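Local coordinates for protein putative tautomerase (Streptomyces achromogenes, PDB 3RY0) that is a putative tautomerase of the MIF clan, a small chain whose model is an assembly of six subunits, at residues T6-R11 and E48-G53. Residues are numbered along the deposited sequence; the frame is centred on the assembly and turned at random.
Sequences TLLEGR and ERWFVG
The indole of Trp50 carries Leu8 over one face, has the methyl of Thr6 on the other side of its plane, and meets the carbonyl of Thr6 at its edge. Leu8 sits toward the rim, with CG 4.1 Å above the plane and CD2 3.9 Å from CE3 of Trp50. At the edge, near the ring plane, the carbonyl O of Thr6 comes within 3.5 Å of Trp50 CH2. The methyl CG2 of Thr6 lies just outside the rim, 3.7 Å from CZ3 of Trp50. With CG anti to the backbone N (chi1 -172°), the indole swings toward strand 2-8, and chi2 of -51° turns its benzene end to the front. In Thr6, CG2 takes the matching position, and OG1 hydrogen-bonds NH1 of Arg4 of the second subunit. Strand 2-8, helix 13-31 and strand 39-45 form a beta-alpha-beta unit with parallel strands, as in the tautomerase family; Trp50 comes from the short strand that follows, running at 88° to the end of strand 2-8. Strand 50-52 pairs antiparallel with the second subunit and Thr6 with the third, so the indole packs where three chains meet. No hydrogen bond links the two segments: the Leu8 and Thr6 methyl contacts are dispersive, while the carbonyl O faces the slightly positive C-H edge at CH2, probably a mildly favourable contact.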
loop_
_atom_site.group_PDB
_atom_site.type_symbol
_atom_site.label_atom_id
_atom_site.label_comp_id
_atom_site.label_asym_id
_atom_site.label_seq_id
_atom_site.Cartn_x
_atom_site.Cartn_y
_atom_site.Cartn_z
ATOM N N THR A 6 8.970 3.553 -2.342
ATOM C CA THR A 6 8.915 4.597 -1.321
ATOM C C THR A 6 10.370 5.086 -1.064
ATOM O O THR A 6 11.208 4.271 -0.699
ATOM C CB THR A 6 8.344 3.966 -0.034
ATOM O OG1 THR A 6 7.058 3.379 -0.286
ATOM C CG2 THR A 6 8.131 5.069 1.057
ATOM N N LEU A 7 10.560 6.368 -1.271
ATOM C CA LEU A 7 11.886 6.999 -1.159
ATOM C C LEU A 7 11.843 8.112 -0.239
ATOM O O LEU A 7 10.835 8.754 -0.162
ATOM C CB LEU A 7 12.298 7.699 -2.490
ATOM C CG LEU A 7 12.403 6.885 -3.760
ATOM C CD1 LEU A 7 12.973 7.771 -4.897
ATOM C CD2 LEU A 7 13.356 5.650 -3.492
ATOM N N LEU A 8 12.945 8.472 0.419
ATOM C CA LEU A 8 13.010 9.791 1.094
ATOM C C LEU A 8 12.969 10.908 0.124
ATOM O O LEU A 8 13.603 10.801 -0.996
ATOM C CB LEU A 8 14.296 9.944 1.862
ATOM C CG LEU A 8 14.380 9.172 3.126
ATOM C CD1 LEU A 8 15.892 9.088 3.613
ATOM C CD2 LEU A 8 13.561 9.848 4.255
ATOM N N GLU A 9 12.353 12.013 0.527
ATOM C CA GLU A 9 12.450 13.287 -0.170
ATOM C C GLU A 9 13.902 13.666 -0.447
ATOM O O GLU A 9 14.822 13.337 0.267
ATOM C CB GLU A 9 11.724 14.434 0.626
ATOM C CG GLU A 9 10.231 14.399 0.543
ATOM C CD GLU A 9 9.523 15.495 1.338
ATOM O OE1 GLU A 9 10.201 16.256 2.082
ATOM O OE2 GLU A 9 8.302 15.588 1.270
ATOM N N GLY A 10 14.006 14.394 -1.549
ATOM C CA GLY A 10 15.211 15.098 -1.877
ATOM C C GLY A 10 15.962 14.497 -3.052
ATOM O O GLY A 10 17.127 14.899 -3.260
ATOM N N ARG A 11 15.399 13.526 -3.795
ATOM C CA ARG A 11 16.162 12.983 -4.962
ATOM C C ARG A 11 15.953 13.926 -6.085
ATOM O O ARG A 11 14.919 14.605 -6.182
ATOM C CB ARG A 11 15.610 11.662 -5.499
ATOM C CG ARG A 11 15.913 10.460 -4.787
ATOM C CD ARG A 11 17.329 10.294 -4.767
ATOM N NE ARG A 11 17.709 9.387 -3.741
ATOM C CZ ARG A 11 18.912 8.856 -3.649
ATOM N NH1 ARG A 11 19.852 9.186 -4.547
ATOM N NH2 ARG A 11 19.199 8.034 -2.641
ATOM N N GLU A 48 10.972 13.380 8.510
ATOM C CA GLU A 48 10.322 13.423 9.825
ATOM C C GLU A 48 9.265 12.372 9.911
ATOM O O GLU A 48 8.767 12.088 11.003
ATOM C CB GLU A 48 9.651 14.794 10.065
ATOM C CG GLU A 48 10.595 15.953 10.149
ATOM C CD GLU A 48 11.155 16.436 8.854
ATOM O OE1 GLU A 48 10.554 16.141 7.759
ATOM O OE2 GLU A 48 12.235 17.080 8.974
ATOM N N ARG A 49 8.911 11.719 8.784
ATOM C CA ARG A 49 7.808 10.757 8.767
ATOM C C ARG A 49 8.280 9.379 8.419
ATOM O O ARG A 49 7.459 8.445 8.184
ATOM C CB ARG A 49 6.715 11.225 7.827
ATOM C CG ARG A 49 6.066 12.492 8.279
ATOM C CD ARG A 49 4.830 12.810 7.429
ATOM N NE ARG A 49 4.348 14.140 7.806
ATOM C CZ ARG A 49 3.788 15.017 6.963
ATOM N NH1 ARG A 49 3.677 14.735 5.663
ATOM N NH2 ARG A 49 3.403 16.212 7.421
ATOM N N TRP A 50 9.580 9.115 8.450
ATOM C CA TRP A 50 10.202 7.812 8.194
ATOM C C TRP A 50 10.954 7.478 9.403
ATOM O O TRP A 50 11.864 8.273 9.779
ATOM C CB TRP A 50 11.097 7.923 6.972
ATOM C CG TRP A 50 11.664 6.631 6.477
ATOM C CD1 TRP A 50 12.340 5.636 7.176
ATOM C CD2 TRP A 50 11.621 6.161 5.116
ATOM N NE1 TRP A 50 12.722 4.599 6.358
ATOM C CE2 TRP A 50 12.274 4.909 5.066
ATOM C CE3 TRP A 50 11.180 6.748 3.906
ATOM C CZ2 TRP A 50 12.421 4.194 3.875
ATOM C CZ3 TRP A 50 11.305 6.000 2.756
ATOM C CH2 TRP A 50 11.886 4.746 2.748
ATOM N N PHE A 51 10.649 6.374 10.056
ATOM C CA PHE A 51 11.349 5.960 11.346
ATOM C C PHE A 51 12.076 4.646 11.151
ATOM O O PHE A 51 11.609 3.727 10.488
ATOM C CB PHE A 51 10.314 5.809 12.492
ATOM C CG PHE A 51 9.505 7.077 12.765
ATOM C CD1 PHE A 51 9.859 7.833 13.861
ATOM C CD2 PHE A 51 8.379 7.455 11.945
ATOM C CE1 PHE A 51 9.200 8.975 14.095
ATOM C CE2 PHE A 51 7.735 8.605 12.158
ATOM C CZ PHE A 51 8.127 9.436 13.290
ATOM N N VAL A 52 13.289 4.592 11.767
ATOM C CA VAL A 52 14.049 3.369 11.926
ATOM C C VAL A 52 14.508 3.354 13.381
ATOM O O VAL A 52 14.937 4.359 13.908
ATOM C CB VAL A 52 15.326 3.412 11.032
ATOM C CG1 VAL A 52 16.081 2.030 11.075
ATOM C CG2 VAL A 52 14.976 3.759 9.585
ATOM N N GLY A 53 14.299 2.197 13.996
ATOM C CA GLY A 53 14.674 2.141 15.413
ATOM C C GLY A 53 13.879 3.062 16.275
ATOM O O GLY A 53 14.362 3.487 17.339
#